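Local coordinates for putative mandelate racemase/muconate lactonizing enzyme (Bordetella bronchiseptica, PDB 3DDM), which belongs to the mandelate racemase/muconate lactonizing enzyme family of the enolase superfamily, pairing a capping N-terminal domain with a TIM-barrel-type C-terminal domain, at residues Glu56-Phe61 and Leu282-Gly287; Val277-Leu282 and Cys306-Gly311; Pro79-Arg84 and Ala94-Arg99. The protein carries 1 engineered substitution. All coordinates share one frame; numbering follows the deposited sequence.

Interaction 1 (Glu56-Phe61 and Leu282-Gly287); sequences EVWCNF and LAKWGG
Trp58 sends CG anti to its own backbone N (chi1 -177°), and Lys284, extended beyond CG, runs alongside it in the same direction, which lays the aliphatic chain of the lysine along one face of the indole. Contact starts near the backbone, where Lys284 CG lies 3.4 Å from Trp58 CG. Further along, Lys284 CE sits almost exactly over the six-membered ring, 3.5 Å from its centroid, a CH-pi contact. Lys284 NZ then overhangs the same ring as a cation-pi partner, 4.4 Å from the centroid. Across the indole, over the centre of the opposite face, lies the backbone N of Asn60, so the ring is sandwiched between its own loop and the lysine.

One backbone bond joins the two loops at the backbone end of this stack. Trp58 N donates to Ala283 O over 3.2 Å in a nearly straight bond (N-H...O 162°), reaching the oxygen from above the carbonyl plane. Beside it, Ala283 CB lies 3.9 Å from Glu56 O and packs against the CB of Trp58. The contact thus joins the loop after strand 52-56 of the N-terminal domain to the loop after barrel strand 275-278, the kind of capping interface known from the enolase superfamily.

At its tip Lys284 NZ makes a salt bridge to Glu258 and a hydrogen bond to Gln106 O of the second subunit. The buried Lys284 therefore divides its work: its methylenes supply the apolar contact with the indole, while NZ, held by these two polar partners, stays over the ring.

Interaction 2 (Val277-Leu282 and Cys306-Gly311); sequences VMQPDL and CPHYLG
Gln279 lies beside Cys306 and His308 and can be followed outward atom by atom. Its CB is 3.5 Å from Cys306 O. Because CG lies anti to the carbonyl carbon of Gln279 (chi1 -46°), the next methylene passes the same oxygen, with Gln279 CG 3.2 Å from Cys306 O. The chain continues extended, and Gln279 CD draws off to 4.0 Å from Cys306 O as it begins to near the His308 ring. At the tip Gln279 NE2 stands at the edge of the imidazole, near its plane, 3.8 Å from His308 CD2. The amide and the ring are almost perpendicular, 86° apart, and NE2 finds its hydrogen-bond acceptor elsewhere, in Glu231 OE1.

Between the two segments the backbone is joined by one weak hydrogen bond, from Cys306 N to Met278 O at 3.4 Å, and Met278 also bonds through its backbone with Arg304. Alongside, Val277 CG1 packs on Cys306 CB at 3.9 Å. These residues belong to strands 275-278 and 304-309, parallel neighbours in the TIM-barrel-type domain that are linked through helix 287-300 as a beta-alpha-beta crossover. Residues 279-282 continue past the C-terminal end of strand 275-278, alongside the last residues of strand 304-309, at the end of the barrel where enolase-superfamily enzymes carry their active sites.

There Asp281 meets Tyr309. The carboxylate is turned at 90° to the phenol ring, and Asp281 OD1 comes to the ring edge, in its plane, 3.4 Å from Tyr309 CD1. OD1 also accepts a hydrogen bond from Ala283 N, which helps fix the carboxylate, while OD2 lies close to the carboxylate of Glu258. On one face of the tyrosine ring sits Gly311 N, offset toward the rim, and the hydroxyl hydrogen-bonds to Glu56 OE2.

Interaction 3 (Pro79-Arg84 and Ala94-Arg99); sequences PLLTAR and AHLEAR
The side chains of Arg84 and His95 point at each other from their two segments, and the arginine passes over one face of the imidazole. Its aliphatic part makes a CH-pi contact, with Arg84 CD 4.1 Å from the ring centroid. Beyond a bend at chi3 (-66°), Arg84 NH1 remains over the same face, 3.5 Å from His95 CD2, while the rest of the guanidinium lies farther from the ring. The two planes are 66° apart, so this is no parallel stack. Arg99 CG covers the opposite face of the imidazole, and at the ring edge, near its plane, Leu80 O is 4.2 Å from His95 CE1.

The segments are the end of helix 65-81 with the turn that follows, and the last turn of helix 89-98 with Arg99 after it. The two helices are consecutive in the helical part of the N-terminal domain, which accompanies a three-stranded antiparallel sheet.

Between them Leu80 and Leu96 run antiparallel and overlap side by side, bringing Leu80 CB to 3.6 Å from Leu96 CD2. Leu81 instead meets Leu96 at about a right angle through their CD1 methyls, 3.8 Å from Leu81 CD1 to Leu96 CD1; on the inner side these two leucines touch Leu120 and Ile117 of helix 110-131, respectively. On the solvent side, Arg99 folds back through bends at chi2 and chi3 and turns a face of its guanidinium to Leu80 CD2, which lies 3.6 Å from Arg99 NH2.

How the interactions relate
Along the chain Glu56-Phe61 comes first; both segments of interaction 3, which lie in the N-terminal domain, follow; then come the barrel segments of interactions 1 and 2. Interaction 1 is the interdomain contact, while interaction 2 belongs wholly to the barrel. Their centres are 10 Å apart, they share Leu282, their segments alternate in sequence, and they touch directly where Ala283 packs on Tyr309. Interaction 3 is peripheral, about 18 Å from interaction 1 and 26 Å from interaction 2 between centres. Together they place the N-terminal domain on the C-terminal end of the barrel, its outer helices linked to the loop after strand 275-278 by a weak hydrogen bond from Trp285 NE1 to Glu97 OE2.

Interaction 1 (Glu56-Phe61 and Leu282-Gly287)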
ATOM      1  N   GLU A  56     -12.703  14.606   0.190  1.00 40.51           N
ATOM      2  CA  GLU A  56     -11.545  14.491  -0.691  1.00 40.58           C
ATOM      3  C   GLU A  56     -10.663  13.331  -0.240  1.00 39.72           C
ATOM      4  O   GLU A  56     -10.508  13.085   0.951  1.00 40.63           O
ATOM      5  CB  GLU A  56     -10.721  15.790  -0.685  1.00 40.57           C
ATOM      6  CG  GLU A  56      -9.685  15.833  -1.802  1.00 45.46           C
ATOM      7  CD  GLU A  56      -9.030  17.203  -1.996  1.00 48.13           C
ATOM      8  OE1 GLU A  56      -9.736  18.233  -1.922  1.00 48.26           O
ATOM      9  OE2 GLU A  56      -7.803  17.244  -2.247  1.00 50.13           O
ATOM     10  N   VAL A  57     -10.102  12.600  -1.191  1.00 39.08           N
ATOM     11  CA  VAL A  57      -9.220  11.497  -0.848  1.00 38.59           C
ATOM     12  C   VAL A  57      -7.810  11.885  -1.260  1.00 38.96           C
ATOM     13  O   VAL A  57      -7.552  12.137  -2.435  1.00 38.65           O
ATOM     14  CB  VAL A  57      -9.605  10.195  -1.576  1.00 37.86           C
ATOM     15  CG1 VAL A  57      -8.608   9.099  -1.224  1.00 36.84           C
ATOM     16  CG2 VAL A  57     -11.011   9.775  -1.190  1.00 37.07           C
ATOM     17  N   TRP A  58      -6.908  11.950  -0.285  1.00 39.25           N
ATOM     18  CA  TRP A  58      -5.516  12.298  -0.542  1.00 38.83           C
ATOM     19  C   TRP A  58      -4.998  11.479  -1.720  1.00 40.84           C
ATOM     20  O   TRP A  58      -5.265  10.268  -1.818  1.00 41.42           O
ATOM     21  CB  TRP A  58      -4.666  11.994   0.687  1.00 37.65           C
ATOM     22  CG  TRP A  58      -3.232  12.400   0.531  1.00 38.31           C
ATOM     23  CD1 TRP A  58      -2.697  13.637   0.775  1.00 38.58           C
ATOM     24  CD2 TRP A  58      -2.155  11.585   0.051  1.00 36.73           C
ATOM     25  NE1 TRP A  58      -1.356  13.641   0.475  1.00 38.72           N
ATOM     26  CE2 TRP A  58      -0.995  12.395   0.030  1.00 37.55           C
ATOM     27  CE3 TRP A  58      -2.057  10.250  -0.367  1.00 34.65           C
ATOM     28  CZ2 TRP A  58       0.251  11.912  -0.390  1.00 35.50           C
ATOM     29  CZ3 TRP A  58      -0.822   9.771  -0.787  1.00 34.50           C
ATOM     30  CH2 TRP A  58       0.317  10.602  -0.794  1.00 34.84           C
ATOM     31  N   CYS A  59      -4.253  12.120  -2.615  1.00 40.57           N
ATOM     32  CA  CYS A  59      -3.729  11.382  -3.754  1.00 42.18           C
ATOM     33  C   CYS A  59      -2.563  12.064  -4.450  1.00 42.92           C
ATOM     34  O   CYS A  59      -2.386  11.908  -5.656  1.00 45.28           O
ATOM     35  CB  CYS A  59      -4.846  11.125  -4.773  1.00 40.43           C
ATOM     36  SG  CYS A  59      -5.345  12.585  -5.724  1.00 43.99           S
ATOM     37  N   ASN A  60      -1.755  12.809  -3.713  1.00 44.35           N
ATOM     38  CA  ASN A  60      -0.640  13.483  -4.368  1.00 46.89           C
ATOM     39  C   ASN A  60       0.363  12.512  -4.968  1.00 46.23           C
ATOM     40  O   ASN A  60       0.812  12.709  -6.088  1.00 46.54           O
ATOM     41  CB  ASN A  60       0.060  14.446  -3.407  1.00 49.13           C
ATOM     42  CG  ASN A  60      -0.745  15.713  -3.176  1.00 52.05           C
ATOM     43  OD1 ASN A  60      -1.154  16.380  -4.128  1.00 52.35           O
ATOM     44  ND2 ASN A  60      -0.976  16.048  -1.911  1.00 54.23           N
ATOM     45  N   PHE A  61       0.701  11.459  -4.233  1.00 46.68           N
ATOM     46  CA  PHE A  61       1.645  10.467  -4.727  1.00 47.91           C
ATOM     47  C   PHE A  61       1.064   9.058  -4.627  1.00 48.53           C
ATOM     48  O   PHE A  61       0.252   8.775  -3.745  1.00 49.30           O
ATOM     49  CB  PHE A  61       2.961  10.523  -3.940  1.00 48.80           C
ATOM     50  CG  PHE A  61       3.575  11.889  -3.866  1.00 49.86           C
ATOM     51  CD1 PHE A  61       3.380  12.695  -2.744  1.00 50.34           C
ATOM     52  CD2 PHE A  61       4.344  12.379  -4.920  1.00 50.38           C
ATOM     53  CE1 PHE A  61       3.944  13.976  -2.669  1.00 50.10           C
ATOM     54  CE2 PHE A  61       4.915  13.660  -4.859  1.00 51.56           C
ATOM     55  CZ  PHE A  61       4.713  14.460  -3.730  1.00 50.63           C
ATOM     56  N   LEU A 282      -5.968  14.767   7.774  1.00 41.80           N
ATOM     57  CA  LEU A 282      -7.309  14.200   7.826  1.00 39.20           C
ATOM     58  C   LEU A 282      -7.820  13.600   6.517  1.00 37.23           C
ATOM     59  O   LEU A 282      -8.727  12.775   6.541  1.00 34.69           O
ATOM     60  CB  LEU A 282      -8.294  15.225   8.409  1.00 38.26           C
ATOM     61  CG  LEU A 282      -9.375  15.856   7.547  1.00 37.74           C
ATOM     62  CD1 LEU A 282     -10.309  16.638   8.431  1.00 37.41           C
ATOM     63  CD2 LEU A 282      -8.743  16.753   6.511  1.00 40.23           C
ATOM     64  N   ALA A 283      -7.228  13.982   5.387  1.00 37.01           N
ATOM     65  CA  ALA A 283      -7.643  13.412   4.092  1.00 37.83           C
ATOM     66  C   ALA A 283      -6.818  12.153   3.761  1.00 37.36           C
ATOM     67  O   ALA A 283      -7.145  11.393   2.844  1.00 36.43           O
ATOM     68  CB  ALA A 283      -7.491  14.439   2.981  1.00 35.59           C
ATOM     69  N   LYS A 284      -5.748  11.940   4.522  1.00 36.57           N
ATOM     70  CA  LYS A 284      -4.892  10.783   4.321  1.00 37.87           C
ATOM     71  C   LYS A 284      -5.349   9.663   5.244  1.00 39.73           C
ATOM     72  O   LYS A 284      -5.408   8.501   4.835  1.00 41.16           O
ATOM     73  CB  LYS A 284      -3.441  11.147   4.619  1.00 36.31           C
ATOM     74  CG  LYS A 284      -2.478  10.829   3.489  1.00 38.06           C
ATOM     75  CD  LYS A 284      -1.065  11.294   3.815  1.00 36.98           C
ATOM     76  CE  LYS A 284      -0.052  10.602   2.940  1.00 37.95           C
ATOM     77  NZ  LYS A 284       1.337  10.801   3.429  1.00 38.82           N
ATOM     78  N   TRP A 285      -5.678  10.012   6.489  1.00 40.41           N
ATOM     79  CA  TRP A 285      -6.145   9.018   7.454  1.00 40.65           C
ATOM     80  C   TRP A 285      -7.194   9.488   8.477  1.00 41.47           C
ATOM     81  O   TRP A 285      -7.187  10.634   8.939  1.00 41.46           O
ATOM     82  CB  TRP A 285      -4.969   8.407   8.234  1.00 37.93           C
ATOM     83  CG  TRP A 285      -5.463   7.459   9.286  1.00 38.48           C
ATOM     84  CD1 TRP A 285      -5.845   6.156   9.102  1.00 38.56           C
ATOM     85  CD2 TRP A 285      -5.797   7.784  10.649  1.00 38.68           C
ATOM     86  NE1 TRP A 285      -6.402   5.652  10.263  1.00 38.04           N
ATOM     87  CE2 TRP A 285      -6.384   6.628  11.225  1.00 37.85           C
ATOM     88  CE3 TRP A 285      -5.662   8.941  11.435  1.00 37.86           C
ATOM     89  CZ2 TRP A 285      -6.836   6.596  12.552  1.00 36.44           C
ATOM     90  CZ3 TRP A 285      -6.112   8.910  12.756  1.00 37.85           C
ATOM     91  CH2 TRP A 285      -6.693   7.739  13.300  1.00 36.84           C
ATOM     92  N   GLY A 286      -8.088   8.565   8.824  1.00 41.41           N
ATOM     93  CA  GLY A 286      -9.115   8.814   9.818  1.00 42.59           C
ATOM     94  C   GLY A 286     -10.218   9.814   9.548  1.00 43.78           C
ATOM     95  O   GLY A 286     -11.341   9.642  10.034  1.00 44.83           O
ATOM     96  N   GLY A 287      -9.918  10.859   8.785  1.00 44.33           N
ATOM     97  CA  GLY A 287     -10.929  11.864   8.523  1.00 42.91           C
ATOM     98  C   GLY A 287     -11.197  12.553   9.845  1.00 42.74           C
ATOM     99  O   GLY A 287     -10.317  12.611  10.704  1.00 43.23           O
TER

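Interaction 2 (Val277-Leu282 and Cys306-Gly311)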
ATOM      1  N   VAL A 277       5.059  18.851  17.415  1.00 47.23           N
ATOM      2  CA  VAL A 277       4.067  19.391  16.504  1.00 45.74           C
ATOM      3  C   VAL A 277       3.537  18.190  15.721  1.00 46.11           C
ATOM      4  O   VAL A 277       4.230  17.641  14.860  1.00 44.51           O
ATOM      5  CB  VAL A 277       4.706  20.420  15.538  1.00 44.88           C
ATOM      6  CG1 VAL A 277       3.651  20.991  14.597  1.00 41.43           C
ATOM      7  CG2 VAL A 277       5.368  21.528  16.339  1.00 41.82           C
ATOM      8  N   MET A 278       2.327  17.754  16.057  1.00 46.35           N
ATOM      9  CA  MET A 278       1.732  16.621  15.368  1.00 47.08           C
ATOM     10  C   MET A 278       0.849  17.148  14.253  1.00 46.82           C
ATOM     11  O   MET A 278       0.054  18.057  14.460  1.00 46.39           O
ATOM     12  CB  MET A 278       0.952  15.738  16.344  1.00 49.13           C
ATOM     13  CG  MET A 278       1.692  14.427  16.669  1.00 53.03           C
ATOM     14  SD  MET A 278       2.018  14.153  18.436  1.00 56.64           S
ATOM     15  CE  MET A 278       3.002  15.626  18.793  1.00 53.94           C
ATOM     16  N   GLN A 279       1.010  16.563  13.067  1.00 47.07           N
ATOM     17  CA  GLN A 279       0.314  16.995  11.863  1.00 44.95           C
ATOM     18  C   GLN A 279      -0.487  15.919  11.129  1.00 44.50           C
ATOM     19  O   GLN A 279      -0.150  15.539  10.007  1.00 43.68           O
ATOM     20  CB  GLN A 279       1.344  17.587  10.896  1.00 44.22           C
ATOM     21  CG  GLN A 279       2.332  18.546  11.550  1.00 46.04           C
ATOM     22  CD  GLN A 279       3.569  18.785  10.689  1.00 50.57           C
ATOM     23  OE1 GLN A 279       4.334  17.858  10.416  1.00 51.47           O
ATOM     24  NE2 GLN A 279       3.768  20.031  10.258  1.00 52.76           N
ATOM     25  N   PRO A 280      -1.553  15.405  11.749  1.00 44.57           N
ATOM     26  CA  PRO A 280      -2.306  14.384  11.013  1.00 45.27           C
ATOM     27  C   PRO A 280      -3.029  14.973   9.786  1.00 46.57           C
ATOM     28  O   PRO A 280      -3.657  16.041   9.872  1.00 47.24           O
ATOM     29  CB  PRO A 280      -3.272  13.840  12.065  1.00 44.70           C
ATOM     30  CG  PRO A 280      -3.436  14.998  13.034  1.00 43.15           C
ATOM     31  CD  PRO A 280      -2.028  15.528  13.139  1.00 44.22           C
ATOM     32  N   ASP A 281      -2.924  14.281   8.648  1.00 45.68           N
ATOM     33  CA  ASP A 281      -3.564  14.709   7.399  1.00 43.48           C
ATOM     34  C   ASP A 281      -4.939  14.044   7.344  1.00 42.11           C
ATOM     35  O   ASP A 281      -5.069  12.902   6.906  1.00 42.37           O
ATOM     36  CB  ASP A 281      -2.726  14.263   6.199  1.00 43.76           C
ATOM     37  CG  ASP A 281      -3.168  14.909   4.909  1.00 44.80           C
ATOM     38  OD1 ASP A 281      -4.387  15.104   4.730  1.00 44.73           O
ATOM     39  OD2 ASP A 281      -2.296  15.211   4.067  1.00 46.52           O
ATOM     40  N   LEU A 282      -5.968  14.767   7.774  1.00 41.80           N
ATOM     41  CA  LEU A 282      -7.309  14.200   7.826  1.00 39.20           C
ATOM     42  C   LEU A 282      -7.820  13.600   6.517  1.00 37.23           C
ATOM     43  O   LEU A 282      -8.727  12.775   6.541  1.00 34.69           O
ATOM     44  CB  LEU A 282      -8.294  15.225   8.409  1.00 38.26           C
ATOM     45  CG  LEU A 282      -9.375  15.856   7.547  1.00 37.74           C
ATOM     46  CD1 LEU A 282     -10.309  16.638   8.431  1.00 37.41           C
ATOM     47  CD2 LEU A 282      -8.743  16.753   6.511  1.00 40.23           C
ATOM     48  N   CYS A 306      -0.714  21.325  14.147  1.00 45.15           N
ATOM     49  CA  CYS A 306      -0.662  22.181  12.968  1.00 45.05           C
ATOM     50  C   CYS A 306      -0.840  21.382  11.695  1.00 44.45           C
ATOM     51  O   CYS A 306       0.126  20.863  11.136  1.00 46.19           O
ATOM     52  CB  CYS A 306       0.671  22.924  12.911  1.00 43.36           C
ATOM     53  SG  CYS A 306       0.908  24.068  14.277  1.00 50.48           S
ATOM     54  N   PRO A 307      -2.085  21.276  11.213  1.00 44.21           N
ATOM     55  CA  PRO A 307      -2.367  20.526   9.984  1.00 44.56           C
ATOM     56  C   PRO A 307      -1.968  21.305   8.722  1.00 45.12           C
ATOM     57  O   PRO A 307      -1.691  22.507   8.770  1.00 43.51           O
ATOM     58  CB  PRO A 307      -3.879  20.295  10.070  1.00 43.24           C
ATOM     59  CG  PRO A 307      -4.365  21.551  10.719  1.00 42.44           C
ATOM     60  CD  PRO A 307      -3.324  21.815  11.807  1.00 43.40           C
ATOM     61  N   HIS A 308      -1.926  20.606   7.598  1.00 46.89           N
ATOM     62  CA  HIS A 308      -1.597  21.226   6.322  1.00 49.98           C
ATOM     63  C   HIS A 308      -2.105  20.305   5.239  1.00 49.05           C
ATOM     64  O   HIS A 308      -2.014  19.087   5.360  1.00 50.07           O
ATOM     65  CB  HIS A 308      -0.077  21.441   6.162  1.00 54.84           C
ATOM     66  CG  HIS A 308       0.730  20.178   6.182  1.00 60.66           C
ATOM     67  ND1 HIS A 308       0.634  19.215   5.201  1.00 63.07           N
ATOM     68  CD2 HIS A 308       1.634  19.712   7.079  1.00 62.92           C
ATOM     69  CE1 HIS A 308       1.441  18.209   5.493  1.00 64.62           C
ATOM     70  NE2 HIS A 308       2.060  18.486   6.628  1.00 63.23           N
ATOM     71  N   TYR A 309      -2.667  20.882   4.188  1.00 47.87           N
ATOM     72  CA  TYR A 309      -3.173  20.076   3.096  1.00 46.21           C
ATOM     73  C   TYR A 309      -2.636  20.623   1.773  1.00 46.51           C
ATOM     74  O   TYR A 309      -2.847  21.796   1.437  1.00 48.15           O
ATOM     75  CB  TYR A 309      -4.710  20.068   3.102  1.00 43.48           C
ATOM     76  CG  TYR A 309      -5.245  18.978   2.226  1.00 42.22           C
ATOM     77  CD1 TYR A 309      -4.985  17.641   2.527  1.00 42.41           C
ATOM     78  CD2 TYR A 309      -5.846  19.272   1.008  1.00 41.14           C
ATOM     79  CE1 TYR A 309      -5.283  16.623   1.624  1.00 41.65           C
ATOM     80  CE2 TYR A 309      -6.155  18.263   0.101  1.00 41.75           C
ATOM     81  CZ  TYR A 309      -5.858  16.942   0.411  1.00 41.57           C
ATOM     82  OH  TYR A 309      -6.061  15.952  -0.517  1.00 39.71           O
ATOM     83  N   LEU A 310      -1.924  19.779   1.029  1.00 44.72           N
ATOM     84  CA  LEU A 310      -1.363  20.201  -0.249  1.00 44.18           C
ATOM     85  C   LEU A 310      -2.160  19.639  -1.438  1.00 43.47           C
ATOM     86  O   LEU A 310      -1.670  19.571  -2.566  1.00 43.49           O
ATOM     87  CB  LEU A 310       0.117  19.785  -0.362  1.00 45.04           C
ATOM     88  CG  LEU A 310       1.189  20.104   0.701  1.00 45.56           C
ATOM     89  CD1 LEU A 310       0.970  21.489   1.316  1.00 45.84           C
ATOM     90  CD2 LEU A 310       1.153  19.043   1.785  1.00 47.04           C
ATOM     91  N   GLY A 311      -3.399  19.241  -1.189  1.00 42.69           N
ATOM     92  CA  GLY A 311      -4.213  18.712  -2.269  1.00 42.50           C
ATOM     93  C   GLY A 311      -5.140  19.782  -2.811  1.00 42.60           C
ATOM     94  O   GLY A 311      -4.759  20.951  -2.894  1.00 43.46           O
TER

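Interaction 3 (Pro79-Arg84 and Ala94-Arg99)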
ATOM      1  N   PRO A  79     -19.944  -0.334  -1.614  1.00 47.36           N
ATOM      2  CA  PRO A  79     -20.817  -1.467  -1.277  1.00 47.66           C
ATOM      3  C   PRO A  79     -20.947  -1.670   0.229  1.00 48.61           C
ATOM      4  O   PRO A  79     -22.046  -1.898   0.741  1.00 50.00           O
ATOM      5  CB  PRO A  79     -20.134  -2.644  -1.951  1.00 47.32           C
ATOM      6  CG  PRO A  79     -19.487  -2.011  -3.154  1.00 48.89           C
ATOM      7  CD  PRO A  79     -18.902  -0.748  -2.573  1.00 47.82           C
ATOM      8  N   LEU A  80     -19.831  -1.599   0.945  1.00 47.69           N
ATOM      9  CA  LEU A  80     -19.884  -1.759   2.392  1.00 48.72           C
ATOM     10  C   LEU A  80     -20.791  -0.668   2.958  1.00 49.93           C
ATOM     11  O   LEU A  80     -21.726  -0.927   3.719  1.00 51.58           O
ATOM     12  CB  LEU A  80     -18.487  -1.617   2.999  1.00 47.54           C
ATOM     13  CG  LEU A  80     -17.486  -2.744   2.763  1.00 45.84           C
ATOM     14  CD1 LEU A  80     -16.163  -2.373   3.392  1.00 43.31           C
ATOM     15  CD2 LEU A  80     -18.013  -4.034   3.367  1.00 44.65           C
ATOM     16  N   LEU A  81     -20.503   0.559   2.555  1.00 50.63           N
ATOM     17  CA  LEU A  81     -21.232   1.736   2.998  1.00 51.02           C
ATOM     18  C   LEU A  81     -22.743   1.729   2.707  1.00 50.37           C
ATOM     19  O   LEU A  81     -23.545   2.094   3.570  1.00 50.04           O
ATOM     20  CB  LEU A  81     -20.580   2.964   2.363  1.00 51.16           C
ATOM     21  CG  LEU A  81     -20.396   4.239   3.175  1.00 51.73           C
ATOM     22  CD1 LEU A  81     -19.726   3.935   4.518  1.00 50.05           C
ATOM     23  CD2 LEU A  81     -19.559   5.215   2.337  1.00 51.85           C
ATOM     24  N   THR A  82     -23.134   1.313   1.507  1.00 49.75           N
ATOM     25  CA  THR A  82     -24.548   1.313   1.139  1.00 50.70           C
ATOM     26  C   THR A  82     -25.336   0.024   1.418  1.00 52.40           C
ATOM     27  O   THR A  82     -26.313  -0.260   0.734  1.00 53.79           O
ATOM     28  CB  THR A  82     -24.727   1.664  -0.357  1.00 48.87           C
ATOM     29  OG1 THR A  82     -24.193   0.612  -1.174  1.00 46.83           O
ATOM     30  CG2 THR A  82     -24.017   2.961  -0.682  1.00 47.38           C
ATOM     31  N   ALA A  83     -24.942  -0.747   2.423  1.00 53.75           N
ATOM     32  CA  ALA A  83     -25.652  -1.988   2.722  1.00 54.60           C
ATOM     33  C   ALA A  83     -26.285  -1.985   4.114  1.00 55.94           C
ATOM     34  O   ALA A  83     -26.996  -2.922   4.493  1.00 57.20           O
ATOM     35  CB  ALA A  83     -24.707  -3.170   2.581  1.00 53.03           C
ATOM     36  N   ARG A  84     -26.029  -0.928   4.872  1.00 55.39           N
ATOM     37  CA  ARG A  84     -26.582  -0.812   6.212  1.00 54.75           C
ATOM     38  C   ARG A  84     -26.638   0.648   6.626  1.00 55.09           C
ATOM     39  O   ARG A  84     -26.254   1.538   5.859  1.00 56.46           O
ATOM     40  CB  ARG A  84     -25.722  -1.587   7.209  1.00 53.11           C
ATOM     41  CG  ARG A  84     -24.255  -1.248   7.134  1.00 51.25           C
ATOM     42  CD  ARG A  84     -23.523  -1.785   8.339  1.00 50.84           C
ATOM     43  NE  ARG A  84     -23.959  -1.113   9.555  1.00 51.52           N
ATOM     44  CZ  ARG A  84     -23.352  -1.233  10.730  1.00 52.09           C
ATOM     45  NH1 ARG A  84     -22.282  -2.010  10.847  1.00 52.29           N
ATOM     46  NH2 ARG A  84     -23.799  -0.561  11.781  1.00 51.02           N
ATOM     47  N   ALA A  94     -15.401   3.114  11.665  1.00 41.08           N
ATOM     48  CA  ALA A  94     -14.943   1.893  12.312  1.00 39.86           C
ATOM     49  C   ALA A  94     -15.382   0.650  11.539  1.00 39.32           C
ATOM     50  O   ALA A  94     -14.716  -0.384  11.579  1.00 39.17           O
ATOM     51  CB  ALA A  94     -15.464   1.832  13.743  1.00 36.88           C
ATOM     52  N   HIS A  95     -16.498   0.742  10.832  1.00 39.66           N
ATOM     53  CA  HIS A  95     -16.968  -0.409  10.087  1.00 40.92           C
ATOM     54  C   HIS A  95     -16.081  -0.620   8.869  1.00 43.03           C
ATOM     55  O   HIS A  95     -15.676  -1.747   8.581  1.00 43.61           O
ATOM     56  CB  HIS A  95     -18.425  -0.217   9.659  1.00 39.95           C
ATOM     57  CG  HIS A  95     -18.994  -1.382   8.909  1.00 41.58           C
ATOM     58  ND1 HIS A  95     -19.374  -1.303   7.585  1.00 42.48           N
ATOM     59  CD2 HIS A  95     -19.244  -2.655   9.297  1.00 41.46           C
ATOM     60  CE1 HIS A  95     -19.835  -2.477   7.188  1.00 41.46           C
ATOM     61  NE2 HIS A  95     -19.765  -3.315   8.209  1.00 41.13           N
ATOM     62  N   LEU A  96     -15.760   0.471   8.172  1.00 44.60           N
ATOM     63  CA  LEU A  96     -14.938   0.398   6.972  1.00 45.02           C
ATOM     64  C   LEU A  96     -13.529  -0.083   7.234  1.00 45.78           C
ATOM     65  O   LEU A  96     -12.970  -0.827   6.423  1.00 46.48           O
ATOM     66  CB  LEU A  96     -14.905   1.748   6.254  1.00 45.26           C
ATOM     67  CG  LEU A  96     -16.227   2.155   5.605  1.00 43.49           C
ATOM     68  CD1 LEU A  96     -16.000   3.373   4.741  1.00 41.42           C
ATOM     69  CD2 LEU A  96     -16.777   1.004   4.770  1.00 43.00           C
ATOM     70  N   GLU A  97     -12.948   0.335   8.356  1.00 46.08           N
ATOM     71  CA  GLU A  97     -11.601  -0.115   8.693  1.00 46.76           C
ATOM     72  C   GLU A  97     -11.625  -1.621   8.950  1.00 47.06           C
ATOM     73  O   GLU A  97     -10.870  -2.381   8.336  1.00 49.45           O
ATOM     74  CB  GLU A  97     -11.056   0.605   9.932  1.00 44.74           C
ATOM     75  CG  GLU A  97     -10.643   2.047   9.693  1.00 47.86           C
ATOM     76  CD  GLU A  97      -9.670   2.571  10.752  1.00 51.98           C
ATOM     77  OE1 GLU A  97     -10.023   2.563  11.956  1.00 53.38           O
ATOM     78  OE2 GLU A  97      -8.546   2.997  10.380  1.00 53.80           O
ATOM     79  N   ALA A  98     -12.516  -2.045   9.841  1.00 46.40           N
ATOM     80  CA  ALA A  98     -12.643  -3.455  10.200  1.00 45.84           C
ATOM     81  C   ALA A  98     -12.941  -4.364   9.013  1.00 44.90           C
ATOM     82  O   ALA A  98     -12.382  -5.457   8.905  1.00 45.64           O
ATOM     83  CB  ALA A  98     -13.727  -3.625  11.263  1.00 43.97           C
ATOM     84  N   ARG A  99     -13.820  -3.914   8.127  1.00 42.94           N
ATOM     85  CA  ARG A  99     -14.195  -4.710   6.972  1.00 42.64           C
ATOM     86  C   ARG A  99     -13.179  -4.687   5.831  1.00 42.17           C
ATOM     87  O   ARG A  99     -13.405  -5.318   4.800  1.00 42.31           O
ATOM     88  CB  ARG A  99     -15.572  -4.268   6.454  1.00 44.31           C
ATOM     89  CG  ARG A  99     -16.728  -4.521   7.427  1.00 48.37           C
ATOM     90  CD  ARG A  99     -17.006  -6.010   7.580  1.00 50.75           C
ATOM     91  NE  ARG A  99     -17.429  -6.584   6.303  1.00 54.94           N
ATOM     92  CZ  ARG A  99     -18.697  -6.740   5.928  1.00 56.82           C
ATOM     93  NH1 ARG A  99     -19.681  -6.373   6.753  1.00 56.54           N
ATOM     94  NH2 ARG A  99     -18.982  -7.241   4.720  1.00 52.99           N
TER